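Local coordinates for protein type II restriction enzyme NgoMIV (Neisseria gonorrhoeae, PDB 1FIU) that recognises the double-stranded DNA sequence 5'-GCCGGC-3' as a homotetramer and, with bound magnesium ions, cleaves it after the first guanine, at residues R145-D150 with M177-A182; W188-D193 with P225-S230; V219-T224 with Y242-Y247. One frame throughout, in Å; residues are numbered along the deposited sequence.

Contact 1 (R145-D150 with M177-A182); sequences RNLIAD and MPLLHA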
loop_
_atom_site.group_PDB
_atom_site.type_symbol
_atom_site.label_atom_id
_atom_site.label_comp_id
_atom_site.label_asym_id
_atom_site.label_seq_id
_atom_site.Cartn_x
_atom_site.Cartn_y
_atom_site.Cartn_z
ATOM N N ARG I 145 13.899 10.308 20.036
ATOM C CA ARG I 145 15.202 10.989 20.073
ATOM C C ARG I 145 14.958 12.486 20.213
ATOM O O ARG I 145 14.256 13.077 19.405
ATOM C CB ARG I 145 15.992 10.760 18.773
ATOM C CG ARG I 145 17.462 11.186 18.898
ATOM C CD ARG I 145 18.229 11.028 17.614
ATOM N NE ARG I 145 19.615 11.463 17.782
ATOM C CZ ARG I 145 20.570 11.286 16.876
ATOM N NH1 ARG I 145 20.291 10.675 15.727
ATOM N NH2 ARG I 145 21.812 11.713 17.116
ATOM N N ASN I 146 15.542 13.088 21.246
ATOM C CA ASN I 146 15.428 14.521 21.442
ATOM C C ASN I 146 16.348 15.226 20.458
ATOM O O ASN I 146 17.334 14.661 19.992
ATOM C CB ASN I 146 15.817 14.876 22.877
ATOM C CG ASN I 146 14.723 14.537 23.870
ATOM O OD1 ASN I 146 14.987 14.358 25.066
ATOM N ND2 ASN I 146 13.483 14.470 23.389
ATOM N N LEU I 147 16.020 16.473 20.142
ATOM C CA LEU I 147 16.802 17.230 19.176
ATOM C C LEU I 147 18.132 17.687 19.743
ATOM O O LEU I 147 18.348 17.630 20.951
ATOM C CB LEU I 147 15.965 18.392 18.674
ATOM C CG LEU I 147 14.585 17.934 18.180
ATOM C CD1 LEU I 147 13.858 19.122 17.594
ATOM C CD2 LEU I 147 14.710 16.827 17.105
ATOM N N ILE I 148 19.024 18.135 18.868
ATOM C CA ILE I 148 20.352 18.512 19.299
ATOM C C ILE I 148 20.751 19.953 19.030
ATOM O O ILE I 148 20.262 20.606 18.094
ATOM C CB ILE I 148 21.381 17.578 18.675
ATOM C CG1 ILE I 148 21.513 17.859 17.180
ATOM C CG2 ILE I 148 20.936 16.133 18.901
ATOM C CD1 ILE I 148 22.507 16.969 16.446
ATOM N N ALA I 149 21.650 20.447 19.875
ATOM C CA ALA I 149 22.110 21.814 19.744
ATOM C C ALA I 149 23.093 21.971 18.591
ATOM O O ALA I 149 23.785 21.016 18.172
ATOM C CB ALA I 149 22.771 22.254 21.051
ATOM N N ASP I 150 23.189 23.191 18.080
ATOM C CA ASP I 150 24.140 23.462 17.016
ATOM C C ASP I 150 25.569 23.158 17.491
ATOM O O ASP I 150 26.409 22.712 16.716
ATOM C CB ASP I 150 24.022 24.926 16.582
ATOM C CG ASP I 150 22.815 25.178 15.709
ATOM O OD1 ASP I 150 22.025 24.233 15.493
ATOM O OD2 ASP I 150 22.671 26.325 15.240
ATOM N N MET I 177 9.880 19.322 17.001
ATOM C CA MET I 177 9.601 18.317 18.031
ATOM C C MET I 177 10.563 17.132 18.005
ATOM O O MET I 177 11.331 16.975 17.058
ATOM C CB MET I 177 8.181 17.803 17.827
ATOM C CG MET I 177 7.123 18.900 17.877
ATOM S SD MET I 177 5.774 18.574 16.715
ATOM C CE MET I 177 6.612 18.979 15.163
ATOM N N PRO I 178 10.518 16.271 19.045
ATOM C CA PRO I 178 11.416 15.112 19.067
ATOM C C PRO I 178 11.060 14.174 17.918
ATOM O O PRO I 178 9.979 14.263 17.359
ATOM C CB PRO I 178 11.125 14.455 20.409
ATOM C CG PRO I 178 10.559 15.557 21.233
ATOM C CD PRO I 178 9.715 16.331 20.279
ATOM N N LEU I 179 11.976 13.274 17.603
ATOM C CA LEU I 179 11.785 12.302 16.521
ATOM C C LEU I 179 11.351 10.942 17.066
ATOM O O LEU I 179 11.829 10.499 18.106
ATOM C CB LEU I 179 13.101 12.130 15.756
ATOM C CG LEU I 179 13.518 13.349 14.906
ATOM C CD1 LEU I 179 15.040 13.412 14.764
ATOM C CD2 LEU I 179 12.839 13.242 13.525
ATOM N N LEU I 180 10.426 10.293 16.361
ATOM C CA LEU I 180 9.974 8.957 16.764
ATOM C C LEU I 180 10.996 7.974 16.173
ATOM O O LEU I 180 11.153 7.891 14.953
ATOM C CB LEU I 180 8.557 8.678 16.235
ATOM C CG LEU I 180 8.008 7.283 16.592
ATOM C CD1 LEU I 180 8.039 7.099 18.112
ATOM C CD2 LEU I 180 6.586 7.112 16.040
ATOM N N HIS I 181 11.698 7.245 17.042
ATOM C CA HIS I 181 12.730 6.314 16.602
ATOM C C HIS I 181 12.153 4.925 16.356
ATOM O O HIS I 181 12.531 4.251 15.389
ATOM C CB HIS I 181 13.831 6.210 17.668
ATOM C CG HIS I 181 14.997 5.378 17.241
ATOM N ND1 HIS I 181 15.355 4.199 17.865
ATOM C CD2 HIS I 181 15.874 5.559 16.231
ATOM C CE1 HIS I 181 16.413 3.697 17.252
ATOM N NE2 HIS I 181 16.749 4.505 16.264
ATOM N N ALA I 182 11.250 4.504 17.228
ATOM C CA ALA I 182 10.674 3.165 17.102
ATOM C C ALA I 182 9.296 2.996 17.696
ATOM O O ALA I 182 8.950 3.625 18.709
ATOM C CB ALA I 182 11.606 2.128 17.771
#
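R145 and L179 form an antiparallel hydrogen-bonded pair, joining the end of strand 141-145 to the start of strand 179-187. R145 N donates to L179 O at 2.8 Å with an N-H...O angle of 163°. The return bond runs from L179 N to R145 O at 2.9 Å and 168°. The side chains of R145 and L179 stand on the same face of the sheet, with R145 CB and L179 CB 4.4 Å apart. The arginine then stretches away from L179. Its NH1 reaches the carbonyl oxygens of A285 and V286 of the second subunit.

Past the pair, L147 folds back over segment 177-182. L147 CD1 and L147 CD2 each lie 3.4 Å from M177 O, so both branches of the leucine fork press on one carbonyl oxygen. CG sits beside the backbone N of L147 (chi1 -52°), which brings the fork to this oxygen. L147 CD2 also meets L179 CD1 at 4.2 Å, and the two leucine side chains cross at about a right angle. N146 lies alongside P178, pointing the same way. Its amide N146 ND2 is in van der Waals contact with P178 CG at 3.8 Å. The other end of this amide, OD1, has a weak hydrogen bond to N93.

On strand 179-187, H181 and A182 both face V143 on the neighbouring strand. This is a classic beta bulge, two residues beyond the R145 pair. The contact is thus the terminal bridge of an antiparallel strand pair in the mixed sheet of this PDDEXK-family nuclease, away from the magnesium site and beside the second subunit.

Contact 2 (W188-D193 with P225-S230); sequences WTIRSD and PSRISS. With nucleotides of chain B; nucleotides of chain A; nucleotides of chain D.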
loop_
_atom_site.group_PDB
_atom_site.type_symbol
_atom_site.label_atom_id
_atom_site.label_comp_id
_atom_site.label_asym_id
_atom_site.label_seq_id
_atom_site.Cartn_x
_atom_site.Cartn_y
_atom_site.Cartn_z
ATOM N N TRP I 188 1.456 -10.474 24.585
ATOM C CA TRP I 188 1.813 -11.522 25.554
ATOM C C TRP I 188 1.556 -12.885 24.906
ATOM O O TRP I 188 2.400 -13.798 24.973
ATOM C CB TRP I 188 0.984 -11.326 26.830
ATOM C CG TRP I 188 1.127 -12.436 27.849
ATOM C CD1 TRP I 188 0.128 -13.227 28.329
ATOM C CD2 TRP I 188 2.338 -12.881 28.483
ATOM N NE1 TRP I 188 0.639 -14.148 29.223
ATOM C CE2 TRP I 188 1.988 -13.959 29.338
ATOM C CE3 TRP I 188 3.677 -12.478 28.409
ATOM C CZ2 TRP I 188 2.940 -14.642 30.111
ATOM C CZ3 TRP I 188 4.624 -13.154 29.173
ATOM C CH2 TRP I 188 4.242 -14.232 30.018
ATOM N N THR I 189 0.384 -13.010 24.294
ATOM C CA THR I 189 0.034 -14.217 23.526
ATOM C C THR I 189 -0.601 -13.730 22.231
ATOM O O THR I 189 -0.960 -12.555 22.101
ATOM C CB THR I 189 -0.999 -15.114 24.235
ATOM O OG1 THR I 189 -2.219 -14.397 24.403
ATOM C CG2 THR I 189 -0.458 -15.573 25.600
ATOM N N ILE I 190 -0.803 -14.652 21.291
ATOM C CA ILE I 190 -1.379 -14.309 20.003
ATOM C C ILE I 190 -2.570 -15.200 19.605
ATOM O O ILE I 190 -2.611 -16.373 19.982
ATOM C CB ILE I 190 -0.293 -14.491 18.883
ATOM C CG1 ILE I 190 0.775 -13.395 18.993
ATOM C CG2 ILE I 190 -0.973 -14.558 17.480
ATOM C CD1 ILE I 190 1.979 -13.634 18.054
ATOM N N ARG I 191 -3.554 -14.606 18.928
ATOM C CA ARG I 191 -4.610 -15.352 18.243
ATOM C C ARG I 191 -4.433 -14.695 16.862
ATOM O O ARG I 191 -4.227 -13.458 16.772
ATOM C CB ARG I 191 -6.018 -15.118 18.782
ATOM C CG ARG I 191 -6.269 -15.821 20.127
ATOM C CD ARG I 191 -6.066 -17.314 20.045
ATOM N NE ARG I 191 -6.384 -17.938 21.331
ATOM C CZ ARG I 191 -5.525 -18.153 22.325
ATOM N NH1 ARG I 191 -4.238 -17.804 22.230
ATOM N NH2 ARG I 191 -5.967 -18.717 23.449
ATOM N N SER I 192 -4.503 -15.485 15.789
ATOM C CA SER I 192 -4.245 -14.940 14.463
ATOM C C SER I 192 -5.150 -13.800 14.003
ATOM O O SER I 192 -4.754 -13.024 13.126
ATOM C CB SER I 192 -4.237 -16.068 13.423
ATOM O OG SER I 192 -5.485 -16.724 13.421
ATOM N N ASP I 193 -6.348 -13.675 14.563
ATOM C CA ASP I 193 -7.224 -12.594 14.160
ATOM C C ASP I 193 -6.816 -11.265 14.783
ATOM O O ASP I 193 -6.577 -10.255 14.076
ATOM C CB ASP I 193 -8.698 -12.898 14.511
ATOM C CG ASP I 193 -8.925 -13.145 16.009
ATOM O OD1 ASP I 193 -9.921 -12.620 16.561
ATOM O OD2 ASP I 193 -8.119 -13.866 16.623
ATOM N N PRO I 225 4.997 -21.585 17.104
ATOM C CA PRO I 225 5.465 -21.020 15.836
ATOM C C PRO I 225 4.303 -20.669 14.910
ATOM O O PRO I 225 4.361 -19.668 14.186
ATOM C CB PRO I 225 6.339 -22.146 15.249
ATOM C CG PRO I 225 6.976 -22.721 16.503
ATOM C CD PRO I 225 5.795 -22.780 17.471
ATOM N N SER I 226 3.244 -21.486 14.915
ATOM C CA SER I 226 2.109 -21.211 14.035
ATOM C C SER I 226 1.470 -19.865 14.347
ATOM O O SER I 226 1.209 -19.084 13.433
ATOM C CB SER I 226 1.049 -22.331 14.117
ATOM O OG SER I 226 0.507 -22.432 15.412
ATOM N N ARG I 227 1.226 -19.576 15.623
ATOM C CA ARG I 227 0.610 -18.298 15.970
ATOM C C ARG I 227 1.585 -17.141 15.761
ATOM O O ARG I 227 1.189 -16.065 15.303
ATOM C CB ARG I 227 0.076 -18.354 17.404
ATOM C CG ARG I 227 -1.352 -18.923 17.441
ATOM C CD ARG I 227 -1.792 -19.375 18.824
ATOM N NE ARG I 227 -3.209 -19.698 18.789
ATOM C CZ ARG I 227 -3.821 -20.537 19.622
ATOM N NH1 ARG I 227 -3.146 -21.161 20.576
ATOM N NH2 ARG I 227 -5.120 -20.735 19.508
ATOM N N ILE I 228 2.857 -17.360 16.061
ATOM C CA ILE I 228 3.854 -16.315 15.818
ATOM C C ILE I 228 3.856 -15.979 14.309
ATOM O O ILE I 228 3.932 -14.790 13.916
ATOM C CB ILE I 228 5.272 -16.804 16.198
ATOM C CG1 ILE I 228 5.356 -17.027 17.709
ATOM C CG2 ILE I 228 6.346 -15.807 15.687
ATOM C CD1 ILE I 228 6.557 -17.859 18.098
ATOM N N SER I 229 3.758 -17.010 13.464
ATOM C CA SER I 229 3.808 -16.816 12.015
ATOM C C SER I 229 2.698 -15.929 11.454
ATOM O O SER I 229 2.879 -15.330 10.385
ATOM C CB SER I 229 3.818 -18.181 11.280
ATOM O OG SER I 229 2.504 -18.735 11.199
ATOM N N SER I 230 1.575 -15.827 12.175
ATOM C CA SER I 230 0.456 -15.009 11.711
ATOM C C SER I 230 0.827 -13.515 11.653
ATOM O O SER I 230 0.152 -12.755 10.993
ATOM C CB SER I 230 -0.801 -15.216 12.573
ATOM O OG SER I 230 -0.651 -14.723 13.889
ATOM O OP3 DC B 1 -11.536 -15.014 11.320
ATOM P P DC B 1 -12.717 -14.152 11.712
ATOM O OP1 DC B 1 -12.339 -12.817 12.333
ATOM O OP2 DC B 1 -13.735 -14.035 10.623
ATOM O "O5'" DC B 1 -13.441 -14.980 12.910
ATOM C "C5'" DC B 1 -14.475 -15.912 12.606
ATOM C "C4'" DC B 1 -15.238 -16.253 13.857
ATOM O "O4'" DC B 1 -14.375 -17.132 14.628
ATOM C "C3'" DC B 1 -15.514 -15.057 14.769
ATOM O "O3'" DC B 1 -16.816 -14.546 14.586
ATOM C "C2'" DC B 1 -15.380 -15.626 16.175
ATOM C "C1'" DC B 1 -14.539 -16.878 16.027
ATOM N N1 DC B 1 -13.206 -16.602 16.589
ATOM C C2 DC B 1 -12.966 -16.904 17.948
ATOM O O2 DC B 1 -13.892 -17.362 18.627
ATOM N N3 DC B 1 -11.742 -16.679 18.471
ATOM C C4 DC B 1 -10.769 -16.170 17.707
ATOM N N4 DC B 1 -9.558 -16.014 18.268
ATOM C C5 DC B 1 -10.984 -15.818 16.339
ATOM C C6 DC B 1 -12.209 -16.053 15.816
ATOM P P DG A 4 -6.139 -20.025 11.972
ATOM O OP1 DG A 4 -5.960 -21.090 10.948
ATOM O OP2 DG A 4 -5.031 -19.047 12.214
ATOM O "O5'" DG A 4 -7.450 -19.223 11.577
ATOM C "C5'" DG A 4 -8.615 -19.911 11.113
ATOM C "C4'" DG A 4 -9.859 -19.319 11.739
ATOM O "O4'" DG A 4 -9.868 -19.580 13.162
ATOM C "C3'" DG A 4 -10.009 -17.801 11.596
ATOM O "O3'" DG A 4 -11.404 -17.506 11.524
ATOM C "C2'" DG A 4 -9.487 -17.275 12.929
ATOM C "C1'" DG A 4 -9.970 -18.351 13.884
ATOM N N9 DG A 4 -9.180 -18.518 15.096
ATOM C C8 DG A 4 -7.848 -18.236 15.285
ATOM N N7 DG A 4 -7.411 -18.630 16.456
ATOM C C5 DG A 4 -8.526 -19.173 17.079
ATOM C C6 DG A 4 -8.656 -19.799 18.343
ATOM O O6 DG A 4 -7.773 -20.043 19.167
ATOM N N1 DG A 4 -9.973 -20.186 18.592
ATOM C C2 DG A 4 -11.024 -20.023 17.721
ATOM N N2 DG A 4 -12.230 -20.419 18.155
ATOM N N3 DG A 4 -10.901 -19.494 16.513
ATOM C C4 DG A 4 -9.631 -19.082 16.269
ATOM P P DG D 4 -7.833 -19.272 29.391
ATOM O OP1 DG D 4 -7.977 -19.785 30.782
ATOM O OP2 DG D 4 -6.763 -19.800 28.522
ATOM O "O5'" DG D 4 -9.220 -19.483 28.658
ATOM C "C5'" DG D 4 -10.381 -18.837 29.163
ATOM C "C4'" DG D 4 -11.577 -19.174 28.307
ATOM O "O4'" DG D 4 -11.449 -18.533 27.006
ATOM C "C3'" DG D 4 -11.793 -20.668 28.041
ATOM O "O3'" DG D 4 -13.193 -20.928 28.185
ATOM C "C2'" DG D 4 -11.332 -20.843 26.598
ATOM C "C1'" DG D 4 -11.667 -19.492 25.975
ATOM N N9 DG D 4 -10.801 -19.126 24.858
ATOM C C8 DG D 4 -9.427 -19.189 24.830
ATOM N N7 DG D 4 -8.919 -18.760 23.706
ATOM C C5 DG D 4 -10.022 -18.402 22.945
ATOM C C6 DG D 4 -10.096 -17.882 21.630
ATOM O O6 DG D 4 -9.166 -17.605 20.868
ATOM N N1 DG D 4 -11.415 -17.681 21.226
ATOM C C2 DG D 4 -12.514 -17.920 21.993
ATOM N N2 DG D 4 -13.709 -17.621 21.431
ATOM N N3 DG D 4 -12.456 -18.411 23.235
ATOM C C4 DG D 4 -11.190 -18.631 23.638
HETATM O O HOH W 1 -4.664 -18.302 16.693
#
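R227 O accepts hydrogen bonds from S230 OG at 2.7 Å and, more loosely, from S230 N, while CG2 of I190 packs on it from across the contact at 3.4 Å. CB of S230 also touches CB of S192.

The guanidinium groups of R191 and R227 are stacked, with centres 4.0 Å apart and planes at 17°. NH1 of R191 lies over the centre of the R227 group and donates to I190 O. At its edge the R191 guanidinium meets the guanine of DG4 of chain D. R191 NE bonds to O6 of DG4 of chain D at 2.8 Å, and R191 NH2 to N7 of the same guanine at 3.0 Å. R227 NH2 makes a weak bond to O6 of DG4 of chain A (116°), and its NH1 forms a salt bridge with D34. A water takes hydrogen bonds from R227 NE and S192 N.

S192 OG holds OP2 of DG4 of chain A at 2.7 Å. D193 OD2 accepts from N4 of DC1 of chain B at 3.1 Å.

The D34 carboxylate and, less so, the guanine acceptors probably ease the charge of the arginine pair. The bonds to guanine and cytosine edges suit direct reading of the recognition sequence, while S192 grips the phosphate backbone.

Contact 3 (V219-T224 with Y242-Y247); sequences VTAEPT and YHFALY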
loop_
_atom_site.group_PDB
_atom_site.type_symbol
_atom_site.label_atom_id
_atom_site.label_comp_id
_atom_site.label_asym_id
_atom_site.label_seq_id
_atom_site.Cartn_x
_atom_site.Cartn_y
_atom_site.Cartn_z
ATOM N N VAL I 219 7.082 -7.587 19.777
ATOM C CA VAL I 219 7.739 -8.485 20.751
ATOM C C VAL I 219 6.614 -9.363 21.296
ATOM O O VAL I 219 5.550 -8.868 21.637
ATOM C CB VAL I 219 8.375 -7.697 21.927
ATOM C CG1 VAL I 219 8.936 -8.698 22.988
ATOM C CG2 VAL I 219 9.503 -6.798 21.395
ATOM N N THR I 220 6.848 -10.670 21.388
ATOM C CA THR I 220 5.785 -11.554 21.846
ATOM C C THR I 220 6.275 -12.691 22.737
ATOM O O THR I 220 7.440 -13.091 22.664
ATOM C CB THR I 220 5.036 -12.156 20.601
ATOM O OG1 THR I 220 3.856 -12.848 21.029
ATOM C CG2 THR I 220 5.948 -13.122 19.828
ATOM N N ALA I 221 5.377 -13.194 23.592
ATOM C CA ALA I 221 5.718 -14.342 24.425
ATOM C C ALA I 221 4.884 -15.539 23.957
ATOM O O ALA I 221 4.815 -16.552 24.648
ATOM C CB ALA I 221 5.466 -14.057 25.897
ATOM N N GLU I 222 4.262 -15.429 22.782
ATOM C CA GLU I 222 3.461 -16.550 22.247
ATOM C C GLU I 222 4.364 -17.783 22.090
ATOM O O GLU I 222 5.420 -17.724 21.445
ATOM C CB GLU I 222 2.838 -16.149 20.898
ATOM C CG GLU I 222 2.236 -17.339 20.115
ATOM C CD GLU I 222 1.175 -18.079 20.914
ATOM O OE1 GLU I 222 1.097 -19.320 20.770
ATOM O OE2 GLU I 222 0.411 -17.433 21.672
ATOM N N PRO I 223 3.944 -18.945 22.630
ATOM C CA PRO I 223 4.820 -20.114 22.491
ATOM C C PRO I 223 4.826 -20.867 21.159
ATOM O O PRO I 223 5.824 -21.510 20.810
ATOM C CB PRO I 223 4.364 -21.025 23.650
ATOM C CG PRO I 223 2.910 -20.732 23.738
ATOM C CD PRO I 223 2.859 -19.198 23.594
ATOM N N THR I 224 3.738 -20.790 20.405
ATOM C CA THR I 224 3.686 -21.563 19.168
ATOM C C THR I 224 4.142 -20.898 17.876
ATOM O O THR I 224 3.739 -19.780 17.571
ATOM C CB THR I 224 2.262 -22.140 18.921
ATOM O OG1 THR I 224 1.322 -21.085 18.666
ATOM C CG2 THR I 224 1.806 -22.945 20.135
ATOM N N TYR I 242 10.225 -10.247 17.548
ATOM C CA TYR I 242 11.202 -10.692 18.537
ATOM C C TYR I 242 10.503 -11.531 19.599
ATOM O O TYR I 242 9.499 -11.104 20.147
ATOM C CB TYR I 242 11.865 -9.474 19.189
ATOM C CG TYR I 242 12.636 -8.658 18.171
ATOM C CD1 TYR I 242 11.970 -7.812 17.277
ATOM C CD2 TYR I 242 14.026 -8.772 18.075
ATOM C CE1 TYR I 242 12.684 -7.087 16.289
ATOM C CE2 TYR I 242 14.747 -8.053 17.095
ATOM C CZ TYR I 242 14.062 -7.215 16.206
ATOM O OH TYR I 242 14.777 -6.539 15.239
ATOM N N HIS I 243 11.038 -12.729 19.864
ATOM C CA HIS I 243 10.444 -13.647 20.826
ATOM C C HIS I 243 11.081 -13.463 22.204
ATOM O O HIS I 243 12.309 -13.315 22.316
ATOM C CB HIS I 243 10.639 -15.109 20.352
ATOM C CG HIS I 243 9.777 -16.098 21.085
ATOM N ND1 HIS I 243 10.219 -16.811 22.180
ATOM C CD2 HIS I 243 8.472 -16.422 20.926
ATOM C CE1 HIS I 243 9.218 -17.531 22.669
ATOM N NE2 HIS I 243 8.145 -17.313 21.926
ATOM N N PHE I 244 10.250 -13.509 23.244
ATOM C CA PHE I 244 10.734 -13.308 24.603
ATOM C C PHE I 244 11.704 -14.370 25.112
ATOM O O PHE I 244 12.441 -14.126 26.071
ATOM C CB PHE I 244 9.551 -13.162 25.586
ATOM C CG PHE I 244 9.126 -14.452 26.251
ATOM C CD1 PHE I 244 9.154 -14.564 27.641
ATOM C CD2 PHE I 244 8.654 -15.540 25.497
ATOM C CE1 PHE I 244 8.708 -15.729 28.275
ATOM C CE2 PHE I 244 8.208 -16.712 26.135
ATOM C CZ PHE I 244 8.237 -16.797 27.517
ATOM N N ALA I 245 11.732 -15.529 24.455
ATOM C CA ALA I 245 12.624 -16.609 24.892
ATOM C C ALA I 245 12.915 -17.514 23.708
ATOM O O ALA I 245 12.599 -18.706 23.701
ATOM C CB ALA I 245 11.948 -17.397 26.025
ATOM N N LEU I 246 13.571 -16.954 22.709
ATOM C CA LEU I 246 13.817 -17.704 21.497
ATOM C C LEU I 246 14.668 -18.962 21.643
ATOM O O LEU I 246 14.335 -19.991 21.053
ATOM C CB LEU I 246 14.449 -16.793 20.435
ATOM C CG LEU I 246 14.393 -17.406 19.024
ATOM C CD1 LEU I 246 13.027 -17.164 18.384
ATOM C CD2 LEU I 246 15.473 -16.810 18.166
ATOM N N TYR I 247 15.758 -18.858 22.401
ATOM C CA TYR I 247 16.671 -19.983 22.597
ATOM C C TYR I 247 15.952 -21.157 23.248
ATOM O O TYR I 247 16.147 -22.312 22.848
ATOM C CB TYR I 247 17.849 -19.557 23.470
ATOM C CG TYR I 247 18.547 -18.295 22.979
ATOM C CD1 TYR I 247 19.143 -17.417 23.889
ATOM C CD2 TYR I 247 18.568 -17.969 21.622
ATOM C CE1 TYR I 247 19.737 -16.232 23.460
ATOM C CE2 TYR I 247 19.164 -16.778 21.174
ATOM C CZ TYR I 247 19.739 -15.917 22.105
ATOM O OH TYR I 247 20.289 -14.720 21.698
#
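This contact belongs to a beta-alpha-beta unit made of strand 215-220, helix 225-232 and strand 240-243. The two strands run parallel, with V219 paired to Y242 and T220 to H243. T220 N donates to Y242 O at 3.0 Å, and F244 N donates to T220 O at 2.9 Å. Both bonds lie nearly along the C=O axis of the acceptor. CA of V219 adds a CH...O contact to Y242 O. On the V219 and Y242 face, CG2 of V219 meets CB of Y242 at 4.2 Å. The Y242 ring extends from V219, and its OH bonds to D283.

At the strand ends the side chains add to the backbone bonds. H243 has CG anti to its backbone N (chi1 -166°), which carries the imidazole along the chain to the turn after T220. There H243 NE2 donates to E222 O at 2.8 Å, with an N-H...O angle of 144°. The oxygen lies in the ring plane, but NE2 stands above the plane of the carbonyl. T220 O sits over one face of the same ring.

F244 is gripped between two alanines. CB of A221 lies 3.7 Å from the F244 ring centroid over one face, a CH-pi contact, and CB of A245 covers the opposite face.

The turn itself is fixed from within. T220 OG1 accepts from E222 N at 3.1 Å, an ST turn, and also bonds to K187 O. E222 OE1 accepts from OG1 and N of T224, from opposite faces of its carboxylate plane.

T224 is the N-cap of helix 225-232 and A245 that of helix 246-256. F244 packs on helices 4-18 and 38-50, while strands 179-187 and 274-276 flank the pair on either side.

Following the chain from the N terminus, contact 1 comes first and closes the loop that holds helix 150-153, before either other contact opens. Contacts 2 and 3 cross, for their segments alternate: 188-193, 219-224, 225-230, 242-247. The loop closed by contact 2 holds helix 197-208 and strand 215-220. That of contact 3 holds helix 225-232. These two contacts touch where I190 N meets E222 OE2 at 3.1 Å, a probable hydrogen bond, so the DNA-reading loop leans on the turn after strand 215-220. Contact 1 lies on the opposite side of the chain's centre, yet it shares the sheet with contact 3 through neighbouring strands 179-187 and 215-220.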